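Local coordinates for protein protocadherin-19 isoform 1 (Danio rerio, PDB 5CO1) that mediates calcium-dependent homophilic cell adhesion, robustly when in complex with the cadherin cdh2, and is essential for early neurulation in the anterior neural plate, at residues I24-T29 with I80-K85; K52-I57 with H76-D81; L114-E117 with M121-V124; R161-E166 with T170-G175. All blocks are in the same frame, centred on the assembly; numbering follows the deposited sequence.

Contact 1 of 4, residues I24-T29 with I80-K85; sequences IDLNAT and IDVQAK. With CA (calcium ion), chain H.
The two sheets of a cadherin repeat, a beta sandwich of Greek-key type, face each other here through Leu-26 and Ala-28 on one side and Val-82 and Ala-84 on the other. Segment 24-29 runs off the end of strand 22-25, while 80-85 belongs to strand 77-86 of the opposite sheet. The CA atoms of Leu-26 and Val-82 stand 9.3 Å apart, a span that only side chains can bridge. They do so tip to tip: CD1 of Leu-26 lies 3.8 Å from CG1 of Val-82 and 4.1 Å from its CG2, so one methyl rests against both branches of the valine. Two residues on, the backbones draw together to 6.8 Å between the CA atoms of Ala-28 and Ala-84, and methyl meets methyl directly, CB to CB, at 3.9 Å. All four residues are buried, and the backbone N of Ala-28 is hydrogen-bonded to Tyr-41 OH. Where the leucine side chain points into the core, its carbonyl leads away to a calcium ion, also bound by Thr-61 O and two waters. The metal lies 2.4 Å from Leu-26 O, and Asp-25, whose CG stands anti to the backbone N (chi1 -178°), gives OD1 to it at 2.4 Å.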
loop_
_atom_site.group_PDB
_atom_site.type_symbol
_atom_site.label_atom_id
_atom_site.label_comp_id
_atom_site.label_asym_id
_atom_site.label_seq_id
_atom_site.Cartn_x
_atom_site.Cartn_y
_atom_site.Cartn_z
ATOM N N ILE A 24 -15.729 4.602 17.081
ATOM C CA ILE A 24 -16.589 3.956 18.058
ATOM C C ILE A 24 -17.086 4.911 19.130
ATOM O O ILE A 24 -16.463 5.920 19.414
ATOM C CB ILE A 24 -15.878 2.734 18.675
ATOM C CG1 ILE A 24 -16.815 1.952 19.575
ATOM C CG2 ILE A 24 -14.600 3.111 19.428
ATOM C CD1 ILE A 24 -16.316 0.555 19.866
ATOM N N ASP A 25 -18.281 4.644 19.628
ATOM C CA ASP A 25 -18.882 5.399 20.729
ATOM C C ASP A 25 -18.780 4.542 22.017
ATOM O O ASP A 25 -19.364 3.458 22.111
ATOM C CB ASP A 25 -20.338 5.722 20.362
ATOM C CG ASP A 25 -21.089 6.558 21.434
ATOM O OD1 ASP A 25 -20.545 6.924 22.512
ATOM O OD2 ASP A 25 -22.291 6.805 21.187
ATOM N N LEU A 26 -17.873 4.932 22.910
ATOM C CA LEU A 26 -17.596 4.134 24.096
ATOM C C LEU A 26 -18.541 4.504 25.226
ATOM O O LEU A 26 -19.110 5.595 25.248
ATOM C CB LEU A 26 -16.145 4.311 24.537
ATOM C CG LEU A 26 -15.057 3.841 23.588
ATOM C CD1 LEU A 26 -13.703 4.186 24.158
ATOM C CD2 LEU A 26 -15.097 2.343 23.346
ATOM N N ASN A 27 -18.683 3.590 26.171
ATOM C CA ASN A 27 -19.576 3.766 27.302
ATOM C C ASN A 27 -19.036 3.088 28.575
ATOM O O ASN A 27 -18.837 1.861 28.619
ATOM C CB ASN A 27 -20.935 3.176 26.956
ATOM C CG ASN A 27 -22.076 3.948 27.578
ATOM O OD1 ASN A 27 -22.163 4.083 28.805
ATOM N ND2 ASN A 27 -22.966 4.466 26.734
ATOM N N ALA A 28 -18.864 3.873 29.634
ATOM C CA ALA A 28 -18.444 3.326 30.910
ATOM C C ALA A 28 -19.341 3.717 32.083
ATOM O O ALA A 28 -18.991 3.447 33.226
ATOM C CB ALA A 28 -17.005 3.707 31.182
ATOM N N THR A 29 -20.540 4.225 31.789
ATOM C CA THR A 29 -21.517 4.620 32.813
ATOM C C THR A 29 -22.937 4.268 32.341
ATOM O O THR A 29 -23.096 3.404 31.489
ATOM C CB THR A 29 -21.439 6.132 33.093
ATOM O OG1 THR A 29 -21.590 6.847 31.867
ATOM C CG2 THR A 29 -20.103 6.508 33.703
ATOM N N ILE A 80 -5.096 1.698 21.038
ATOM C CA ILE A 80 -5.326 2.893 21.838
ATOM C C ILE A 80 -5.776 2.425 23.207
ATOM O O ILE A 80 -6.464 1.424 23.317
ATOM C CB ILE A 80 -6.409 3.803 21.221
ATOM C CG1 ILE A 80 -6.243 3.914 19.707
ATOM C CG2 ILE A 80 -6.350 5.200 21.828
ATOM C CD1 ILE A 80 -7.537 4.224 18.988
ATOM N N ASP A 81 -5.308 3.099 24.245
ATOM C CA ASP A 81 -5.746 2.821 25.586
ATOM C C ASP A 81 -6.603 3.952 26.058
ATOM O O ASP A 81 -6.219 5.107 25.986
ATOM C CB ASP A 81 -4.558 2.628 26.517
ATOM C CG ASP A 81 -3.651 1.489 26.075
ATOM O OD1 ASP A 81 -4.020 0.309 26.321
ATOM O OD2 ASP A 81 -2.577 1.777 25.481
ATOM N N VAL A 82 -7.818 3.626 26.468
ATOM C CA VAL A 82 -8.769 4.641 26.822
ATOM C C VAL A 82 -9.109 4.508 28.296
ATOM O O VAL A 82 -9.291 3.404 28.794
ATOM C CB VAL A 82 -10.022 4.511 25.956
ATOM C CG1 VAL A 82 -10.884 5.753 26.101
ATOM C CG2 VAL A 82 -9.636 4.351 24.499
ATOM N N GLN A 83 -9.177 5.626 29.003
ATOM C CA GLN A 83 -9.758 5.592 30.342
ATOM C C GLN A 83 -10.996 6.466 30.563
ATOM O O GLN A 83 -11.317 7.379 29.779
ATOM C CB GLN A 83 -8.707 5.912 31.390
ATOM C CG GLN A 83 -8.237 7.360 31.425
ATOM C CD GLN A 83 -7.530 7.695 32.730
ATOM O OE1 GLN A 83 -6.626 6.968 33.169
ATOM N NE2 GLN A 83 -7.994 8.745 33.398
ATOM N N ALA A 84 -11.678 6.158 31.659
ATOM C CA ALA A 84 -12.813 6.933 32.140
ATOM C C ALA A 84 -12.686 7.200 33.637
ATOM O O ALA A 84 -12.460 6.290 34.433
ATOM C CB ALA A 84 -14.092 6.184 31.868
ATOM N N LYS A 85 -12.790 8.465 34.002
ATOM C CA LYS A 85 -12.507 8.915 35.358
ATOM C C LYS A 85 -13.537 9.979 35.668
ATOM O O LYS A 85 -13.698 10.933 34.896
ATOM C CB LYS A 85 -11.106 9.509 35.419
ATOM C CG LYS A 85 -10.591 9.754 36.821
ATOM C CD LYS A 85 -9.258 10.491 36.797
ATOM C CE LYS A 85 -8.708 10.712 38.199
ATOM N NZ LYS A 85 -9.634 11.524 39.038
HETATM CA CA CA H . -20.828 7.265 24.869
HETATM O O HOH W 1 -22.067 5.643 24.638
HETATM O O HOH W 2 -20.816 7.468 27.201
#

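Contact 2 of 4, residues K52-I57 with H76-D81; sequences KQMFKI and HIHEID
Phe-55 carries this contact, meeting His-78 and Ile-80 with one flank of its ring. At CB the side chain leaves the backbone with CG anti to the carbonyl carbon (chi1 -60°), which sends the ring toward strand 77-86. The first ring atom to meet that strand is CD2, 4.2 Å from Ile-80 CD1; this methyl lies over one face of the phenyl, displaced toward the rim. One atom further, CE2 reaches His-78, 3.8 Å from its CG and 3.9 Å from its ND1. Here it is the phenyl edge that points at the imidazole face, with centroids 5.3 Å apart and planes at 77°, the geometry of a T-shaped (edge-to-face) pair. The imidazole also has a polar partner: His-78 ND1 is hydrogen-bonded to Thr-51 OG1, which would limit rotation of the ring. Met-54 crosses His-78 at about a right angle, its CG 4.1 Å from His-78 CE1. Around these four buried residues, Phe-55 also touches Ile-64 of strand 63-66, Val-100 of strand 94-103 and Leu-70 of a loop. The contact thus lies in the sandwich core of the cadherin repeat, where the short, weakly bonded helix 51-54 and the strand 55-57 that follows it, an outermost strand of the three-stranded sheet, pack across strand 77-86 of the other sheet.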
loop_
_atom_site.group_PDB
_atom_site.type_symbol
_atom_site.label_atom_id
_atom_site.label_comp_id
_atom_site.label_asym_id
_atom_site.label_seq_id
_atom_site.Cartn_x
_atom_site.Cartn_y
_atom_site.Cartn_z
ATOM N N LYS A 52 -1.477 9.231 17.792
ATOM C CA LYS A 52 -1.923 10.445 18.488
ATOM C C LYS A 52 -2.519 11.523 17.555
ATOM O O LYS A 52 -3.442 12.224 17.938
ATOM C CB LYS A 52 -0.749 11.018 19.273
ATOM C CG LYS A 52 -1.134 11.772 20.527
ATOM C CD LYS A 52 0.008 12.681 20.966
ATOM C CE LYS A 52 -0.351 13.462 22.216
ATOM N NZ LYS A 52 -0.555 12.552 23.377
ATOM N N GLN A 53 -2.055 11.592 16.311
ATOM C CA GLN A 53 -2.604 12.535 15.315
ATOM C C GLN A 53 -3.829 11.981 14.555
ATOM O O GLN A 53 -4.559 12.736 13.896
ATOM C CB GLN A 53 -1.532 12.897 14.281
ATOM C CG GLN A 53 -0.141 13.131 14.852
ATOM C CD GLN A 53 0.955 12.450 14.040
ATOM O OE1 GLN A 53 0.895 12.401 12.806
ATOM N NE2 GLN A 53 1.975 11.943 14.728
ATOM N N MET A 54 -3.989 10.658 14.574
ATOM C CA MET A 54 -4.990 9.998 13.767
ATOM C C MET A 54 -6.377 9.964 14.406
ATOM O O MET A 54 -7.369 9.731 13.728
ATOM C CB MET A 54 -4.543 8.568 13.456
ATOM C CG MET A 54 -3.226 8.474 12.702
ATOM S SD MET A 54 -3.311 9.183 11.050
ATOM C CE MET A 54 -2.556 7.824 10.142
ATOM N N PHE A 55 -6.468 10.130 15.716
ATOM C CA PHE A 55 -7.759 9.961 16.364
ATOM C C PHE A 55 -7.942 11.016 17.434
ATOM O O PHE A 55 -7.013 11.313 18.171
ATOM C CB PHE A 55 -7.867 8.571 16.997
ATOM C CG PHE A 55 -7.731 7.445 16.028
ATOM C CD1 PHE A 55 -8.847 6.947 15.352
ATOM C CD2 PHE A 55 -6.514 6.814 15.859
ATOM C CE1 PHE A 55 -8.722 5.882 14.464
ATOM C CE2 PHE A 55 -6.380 5.749 14.962
ATOM C CZ PHE A 55 -7.479 5.296 14.248
ATOM N N LYS A 56 -9.150 11.559 17.525
ATOM C CA LYS A 56 -9.546 12.371 18.655
ATOM C C LYS A 56 -10.698 11.686 19.382
ATOM O O LYS A 56 -11.412 10.864 18.799
ATOM C CB LYS A 56 -9.953 13.765 18.184
ATOM C CG LYS A 56 -11.175 13.819 17.277
ATOM C CD LYS A 56 -11.451 15.236 16.769
ATOM C CE LYS A 56 -12.657 15.283 15.829
ATOM N NZ LYS A 56 -12.431 14.672 14.482
ATOM N N ILE A 57 -10.866 12.015 20.658
ATOM C CA ILE A 57 -12.018 11.536 21.422
ATOM C C ILE A 57 -12.733 12.671 22.166
ATOM O O ILE A 57 -12.105 13.524 22.750
ATOM C CB ILE A 57 -11.613 10.424 22.408
ATOM C CG1 ILE A 57 -12.844 9.863 23.121
ATOM C CG2 ILE A 57 -10.602 10.940 23.417
ATOM C CD1 ILE A 57 -12.504 8.931 24.276
ATOM N N HIS A 76 -1.001 -0.501 9.645
ATOM C CA HIS A 76 -2.152 -1.400 9.522
ATOM C C HIS A 76 -3.106 -1.255 10.693
ATOM O O HIS A 76 -4.299 -1.365 10.532
ATOM C CB HIS A 76 -1.708 -2.885 9.555
ATOM C CG HIS A 76 -0.839 -3.310 8.406
ATOM N ND1 HIS A 76 -0.310 -2.426 7.483
ATOM C CD2 HIS A 76 -0.355 -4.530 8.070
ATOM C CE1 HIS A 76 0.407 -3.092 6.594
ATOM N NE2 HIS A 76 0.402 -4.369 6.933
ATOM N N ILE A 77 -2.560 -1.225 11.897
ATOM C CA ILE A 77 -3.313 -1.546 13.100
ATOM C C ILE A 77 -2.923 -0.590 14.201
ATOM O O ILE A 77 -1.760 -0.300 14.371
ATOM C CB ILE A 77 -3.028 -2.975 13.571
ATOM C CG1 ILE A 77 -3.721 -3.223 14.914
ATOM C CG2 ILE A 77 -1.533 -3.206 13.728
ATOM C CD1 ILE A 77 -3.929 -4.693 15.233
ATOM N N HIS A 78 -3.909 -0.013 14.873
ATOM C CA HIS A 78 -3.659 0.965 15.945
ATOM C C HIS A 78 -4.201 0.414 17.266
ATOM O O HIS A 78 -5.310 -0.137 17.312
ATOM C CB HIS A 78 -4.324 2.305 15.632
ATOM C CG HIS A 78 -3.760 2.998 14.434
ATOM N ND1 HIS A 78 -2.887 4.061 14.532
ATOM C CD2 HIS A 78 -4.000 2.832 13.110
ATOM C CE1 HIS A 78 -2.591 4.501 13.320
ATOM N NE2 HIS A 78 -3.261 3.780 12.441
ATOM N N GLU A 79 -3.394 0.514 18.320
ATOM C CA GLU A 79 -3.830 0.168 19.678
ATOM C C GLU A 79 -3.930 1.466 20.446
ATOM O O GLU A 79 -3.021 2.299 20.409
ATOM C CB GLU A 79 -2.825 -0.772 20.362
ATOM C CG GLU A 79 -3.418 -1.954 21.130
ATOM C CD GLU A 79 -2.383 -3.039 21.439
ATOM O OE1 GLU A 79 -2.389 -4.090 20.750
ATOM O OE2 GLU A 79 -1.534 -2.827 22.340
ATOM N N ILE A 80 -5.096 1.698 21.038
ATOM C CA ILE A 80 -5.326 2.893 21.838
ATOM C C ILE A 80 -5.776 2.425 23.207
ATOM O O ILE A 80 -6.464 1.424 23.317
ATOM C CB ILE A 80 -6.409 3.803 21.221
ATOM C CG1 ILE A 80 -6.243 3.914 19.707
ATOM C CG2 ILE A 80 -6.350 5.200 21.828
ATOM C CD1 ILE A 80 -7.537 4.224 18.988
ATOM N N ASP A 81 -5.308 3.099 24.245
ATOM C CA ASP A 81 -5.746 2.821 25.586
ATOM C C ASP A 81 -6.603 3.952 26.058
ATOM O O ASP A 81 -6.219 5.107 25.986
ATOM C CB ASP A 81 -4.558 2.628 26.517
ATOM C CG ASP A 81 -3.651 1.489 26.075
ATOM O OD1 ASP A 81 -4.020 0.309 26.321
ATOM O OD2 ASP A 81 -2.577 1.777 25.481
#

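Contact 3 of 4, residues L114-E117 with M121-V124; sequences LLSE and MVEV
Ser-116 and Val-122 meet through a single valine methyl: Val-122 CG2 lies 3.9 Å from Ser-116 CB and 4.0 Å from Ser-116 OG, alongside the CB-OG bond. The CA atoms of the pair are 6.9 Å apart, so this is a side-chain touch between two passing segments rather than strand pairing. On the valine, CG2 stands anti to the carbonyl carbon and beside the backbone N (chi1 165° for CG1), which turns that branch to the serine. One step outward, the serine hydroxyl has a polar partner in its own segment. Ser-116 OG donates to Glu-117 OE1 at 3.0 Å, meeting that oxygen nearly along its C-O axis. Behind the serine, a weak bond of 3.3 Å from Ser-116 N to Leu-114 O, together with the phi and psi of Leu-115 (-81° and 87°), is consistent with an inverse gamma turn. This bend brings strand 111-115 to its end. Leu-114 CD1 stays 4.6 Å from Val-122 CG2, just beyond contact, and its side chain touches Phe-205. The connection is the split first strand of the cadherin fold. Leu-115 still bonds by its backbone to Leu-136 in the sheet of strand 135-140, whereas Val-122 bonds to Lys-208 and leads into strand 123-125, which runs parallel to strand 200-210 in the other sheet.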
loop_
_atom_site.group_PDB
_atom_site.type_symbol
_atom_site.label_atom_id
_atom_site.label_comp_id
_atom_site.label_asym_id
_atom_site.label_seq_id
_atom_site.Cartn_x
_atom_site.Cartn_y
_atom_site.Cartn_z
ATOM N N LEU A 114 12.852 -1.686 -14.170
ATOM C CA LEU A 114 13.995 -2.335 -14.845
ATOM C C LEU A 114 15.185 -2.625 -13.919
ATOM O O LEU A 114 15.782 -1.703 -13.362
ATOM C CB LEU A 114 14.507 -1.442 -15.974
ATOM C CG LEU A 114 13.744 -1.524 -17.290
ATOM C CD1 LEU A 114 14.141 -0.358 -18.181
ATOM C CD2 LEU A 114 14.003 -2.848 -17.996
ATOM N N LEU A 115 15.601 -3.888 -13.855
ATOM C CA LEU A 115 16.977 -4.227 -13.447
ATOM C C LEU A 115 17.995 -4.074 -14.603
ATOM O O LEU A 115 18.257 -5.008 -15.383
ATOM C CB LEU A 115 17.030 -5.633 -12.838
ATOM C CG LEU A 115 16.722 -5.703 -11.334
ATOM C CD1 LEU A 115 15.614 -4.733 -10.921
ATOM C CD2 LEU A 115 16.381 -7.132 -10.921
ATOM N N SER A 116 18.496 -2.851 -14.746
ATOM C CA SER A 116 19.762 -2.610 -15.418
ATOM C C SER A 116 20.527 -1.498 -14.694
ATOM O O SER A 116 20.036 -0.923 -13.719
ATOM C CB SER A 116 19.519 -2.234 -16.878
ATOM O OG SER A 116 20.674 -2.483 -17.657
ATOM N N GLU A 117 21.711 -1.172 -15.204
ATOM C CA GLU A 117 22.533 -0.094 -14.647
ATOM C C GLU A 117 21.959 1.287 -14.993
ATOM O O GLU A 117 22.383 2.292 -14.427
ATOM C CB GLU A 117 23.977 -0.206 -15.152
ATOM C CG GLU A 117 24.682 -1.485 -14.728
ATOM C CD GLU A 117 24.320 -2.686 -15.591
ATOM O OE1 GLU A 117 23.123 -2.865 -15.940
ATOM O OE2 GLU A 117 25.242 -3.479 -15.913
ATOM N N MET A 121 19.013 3.500 -20.536
ATOM C CA MET A 121 20.273 3.089 -21.168
ATOM C C MET A 121 20.519 1.584 -20.979
ATOM O O MET A 121 20.937 1.126 -19.909
ATOM C CB MET A 121 21.449 3.923 -20.637
ATOM C CG MET A 121 21.435 5.388 -21.076
ATOM S SD MET A 121 20.730 6.536 -19.863
ATOM C CE MET A 121 20.521 8.033 -20.836
ATOM N N VAL A 122 20.229 0.830 -22.039
ATOM C CA VAL A 122 20.006 -0.619 -21.980
ATOM C C VAL A 122 20.279 -1.208 -23.363
ATOM O O VAL A 122 19.465 -1.045 -24.274
ATOM C CB VAL A 122 18.538 -0.935 -21.631
ATOM C CG1 VAL A 122 18.212 -2.388 -21.932
ATOM C CG2 VAL A 122 18.263 -0.613 -20.179
ATOM N N GLU A 123 21.418 -1.879 -23.535
ATOM C CA GLU A 123 21.846 -2.276 -24.873
ATOM C C GLU A 123 21.963 -3.782 -25.061
ATOM O O GLU A 123 21.693 -4.558 -24.155
ATOM C CB GLU A 123 23.144 -1.561 -25.279
ATOM C CG GLU A 123 24.234 -1.481 -24.216
ATOM C CD GLU A 123 25.578 -1.027 -24.792
ATOM O OE1 GLU A 123 25.646 -0.704 -26.002
ATOM O OE2 GLU A 123 26.575 -1.002 -24.039
ATOM N N VAL A 124 22.315 -4.195 -26.270
ATOM C CA VAL A 124 22.463 -5.612 -26.568
ATOM C C VAL A 124 23.392 -5.798 -27.803
ATOM O O VAL A 124 23.935 -4.820 -28.342
ATOM C CB VAL A 124 21.050 -6.236 -26.692
ATOM C CG1 VAL A 124 20.222 -5.473 -27.707
ATOM C CG2 VAL A 124 21.094 -7.722 -26.999
#

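Contact 4 of 4, residues R161-E166 with T170-G175; sequences RLNEFE and TLLVDG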
loop_
_atom_site.group_PDB
_atom_site.type_symbol
_atom_site.label_atom_id
_atom_site.label_comp_id
_atom_site.label_asym_id
_atom_site.label_seq_id
_atom_site.Cartn_x
_atom_site.Cartn_y
_atom_site.Cartn_z
ATOM N N ARG A 161 10.547 -10.553 -25.898
ATOM C CA ARG A 161 9.392 -10.990 -25.136
ATOM C C ARG A 161 9.695 -10.973 -23.644
ATOM O O ARG A 161 10.845 -10.952 -23.251
ATOM C CB ARG A 161 8.977 -12.384 -25.577
ATOM C CG ARG A 161 10.091 -13.402 -25.518
ATOM C CD ARG A 161 9.535 -14.804 -25.650
ATOM N NE ARG A 161 8.870 -15.233 -24.428
ATOM C CZ ARG A 161 8.297 -16.421 -24.262
ATOM N NH1 ARG A 161 8.286 -17.300 -25.255
ATOM N NH2 ARG A 161 7.726 -16.731 -23.101
ATOM N N LEU A 162 8.663 -10.879 -22.821
ATOM C CA LEU A 162 8.822 -10.997 -21.377
ATOM C C LEU A 162 8.584 -12.442 -20.990
ATOM O O LEU A 162 7.715 -13.098 -21.557
ATOM C CB LEU A 162 7.806 -10.130 -20.637
ATOM C CG LEU A 162 8.100 -8.651 -20.383
ATOM C CD1 LEU A 162 7.000 -8.077 -19.496
ATOM C CD2 LEU A 162 9.452 -8.461 -19.723
ATOM N N ASN A 163 9.304 -12.914 -19.977
ATOM C CA ASN A 163 9.061 -14.240 -19.438
ATOM C C ASN A 163 8.592 -14.175 -17.992
ATOM O O ASN A 163 9.167 -13.474 -17.170
ATOM C CB ASN A 163 10.320 -15.094 -19.556
ATOM C CG ASN A 163 10.157 -16.243 -20.529
ATOM O OD1 ASN A 163 10.225 -16.051 -21.742
ATOM N ND2 ASN A 163 9.973 -17.454 -20.001
ATOM N N GLU A 164 7.542 -14.924 -17.690
ATOM C CA GLU A 164 6.824 -14.780 -16.429
ATOM C C GLU A 164 7.395 -15.735 -15.373
ATOM O O GLU A 164 7.303 -16.955 -15.514
ATOM C CB GLU A 164 5.315 -15.034 -16.648
ATOM C CG GLU A 164 4.917 -16.481 -16.991
ATOM C CD GLU A 164 4.565 -16.724 -18.460
ATOM O OE1 GLU A 164 3.976 -17.789 -18.747
ATOM O OE2 GLU A 164 4.911 -15.897 -19.335
ATOM N N PHE A 165 8.013 -15.190 -14.330
ATOM C CA PHE A 165 8.336 -15.993 -13.150
ATOM C C PHE A 165 7.577 -15.471 -11.942
ATOM O O PHE A 165 7.128 -14.327 -11.934
ATOM C CB PHE A 165 9.845 -15.980 -12.879
ATOM C CG PHE A 165 10.668 -16.592 -13.984
ATOM C CD1 PHE A 165 10.709 -17.972 -14.158
ATOM C CD2 PHE A 165 11.408 -15.793 -14.847
ATOM C CE1 PHE A 165 11.461 -18.542 -15.177
ATOM C CE2 PHE A 165 12.164 -16.359 -15.862
ATOM C CZ PHE A 165 12.196 -17.734 -16.023
ATOM N N GLU A 166 7.395 -16.318 -10.935
ATOM C CA GLU A 166 7.052 -15.829 -9.603
ATOM C C GLU A 166 8.093 -14.781 -9.211
ATOM O O GLU A 166 9.297 -15.017 -9.333
ATOM C CB GLU A 166 7.037 -16.972 -8.577
ATOM C CG GLU A 166 8.410 -17.589 -8.307
ATOM C CD GLU A 166 8.395 -18.673 -7.244
ATOM O OE1 GLU A 166 7.684 -18.502 -6.228
ATOM O OE2 GLU A 166 9.147 -19.664 -7.394
ATOM N N THR A 170 11.661 -11.679 -17.094
ATOM C CA THR A 170 12.889 -11.496 -17.832
ATOM C C THR A 170 12.601 -11.049 -19.261
ATOM O O THR A 170 11.740 -11.616 -19.938
ATOM C CB THR A 170 13.753 -12.768 -17.798
ATOM O OG1 THR A 170 14.977 -12.499 -18.472
ATOM C CG2 THR A 170 13.065 -13.961 -18.466
ATOM N N LEU A 171 13.246 -9.963 -19.668
ATOM C CA LEU A 171 13.166 -9.474 -21.042
ATOM C C LEU A 171 14.155 -10.196 -21.969
ATOM O O LEU A 171 15.365 -9.990 -21.864
ATOM C CB LEU A 171 13.482 -7.982 -21.046
ATOM C CG LEU A 171 13.230 -7.236 -22.354
ATOM C CD1 LEU A 171 11.776 -7.343 -22.804
ATOM C CD2 LEU A 171 13.615 -5.779 -22.180
ATOM N N LEU A 172 13.642 -11.031 -22.873
ATOM C CA LEU A 172 14.477 -11.829 -23.787
ATOM C C LEU A 172 14.537 -11.242 -25.195
ATOM O O LEU A 172 13.818 -10.306 -25.507
ATOM C CB LEU A 172 13.924 -13.243 -23.904
ATOM C CG LEU A 172 13.577 -13.932 -22.596
ATOM C CD1 LEU A 172 13.195 -15.384 -22.855
ATOM C CD2 LEU A 172 14.741 -13.837 -21.621
ATOM N N VAL A 173 15.309 -11.875 -26.073
ATOM C CA VAL A 173 15.111 -11.702 -27.510
ATOM C C VAL A 173 14.232 -12.836 -28.066
ATOM O O VAL A 173 14.273 -13.971 -27.571
ATOM C CB VAL A 173 16.448 -11.595 -28.271
ATOM C CG1 VAL A 173 17.497 -10.862 -27.434
ATOM C CG2 VAL A 173 16.948 -12.966 -28.682
ATOM N N ASP A 174 13.348 -12.479 -28.998
ATOM C CA ASP A 174 12.337 -13.401 -29.538
ATOM C C ASP A 174 12.433 -13.413 -31.053
ATOM O O ASP A 174 11.566 -13.960 -31.730
ATOM C CB ASP A 174 10.921 -12.956 -29.126
ATOM C CG ASP A 174 9.834 -14.013 -29.435
ATOM O OD1 ASP A 174 10.084 -15.212 -29.175
ATOM O OD2 ASP A 174 8.703 -13.631 -29.867
ATOM N N GLY A 175 13.491 -12.804 -31.579
ATOM C CA GLY A 175 13.608 -12.565 -33.010
ATOM C C GLY A 175 15.053 -12.413 -33.436
ATOM O O GLY A 175 15.906 -11.986 -32.651
#
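Arg-161 O receives Leu-172 N at 2.8 Å with an N-H...O angle of 168°, and the CA-H of Leu-171 approaches the same oxygen in a second, softer contact. Thr-170 O likewise has two partners, Asn-163 N at 2.8 Å, in a more bent bond, and the CA-H of Leu-162. The return bond from Thr-170 N to Asn-163 O measures 3.1 Å; that from Arg-161 N to Leu-172 O, at 3.3 Å, is weak. Arg-161 with Leu-172 and Asn-163 with Thr-170 are therefore hydrogen-bonded antiparallel pairs, and Leu-162 with Leu-171 is the non-hydrogen-bonded pair between them. Strands 160-165 and 168-173 form a beta hairpin at the edge of one sheet of the second of the two cadherin repeats in this fragment, with segment axes inclined at 138°. On the core face, Leu-162 CD2 packs 4.0 Å from Leu-171 CD1, near Val-137 and Leu-154. The other face carries Arg-161, Asn-163, Thr-170 and Leu-172. There Thr-170 CG2 lies at the edge of the Phe-165 ring, near its plane and 3.7 Å from CE2, while Phe-168 stacks with that ring. Beyond the strand end, the aliphatic part of Arg-161 passes over Asp-174, CG to CB 3.7 Å; guanidinium and carboxylate planes stand 88° apart, and Arg-161 NH1 and Asp-174 OD1, of opposite charge, remain 4.8 Å apart, too far for a salt bridge.

How the contacts relate
The contacts fall into two pairs, one in each cadherin repeat, on opposite sides of the chain's centre. Contacts 1 and 2, centres about 13 Å apart, share Ile-80 and Asp-81 and touch where Val-82 CG1 meets Ile-57 CD1 at 4.0 Å; they are neighbouring levels of one sandwich core, following each other along strand 77-86. Contacts 3 and 4 come later in the chain, centres about 14 Å apart and nearest atoms about 5 Å apart without touching. They reach the same sheet by its outermost strands, 111-115 and 160-165; contact 4 also uses strand 168-173. Between contacts 1 and 3 the centres are about 58 Å apart, and neither contact of one repeat touches a contact of the other. Calcium ions bound by residues of both repeats, among them Glu-15, Asp-104 and Asp-143, join the two.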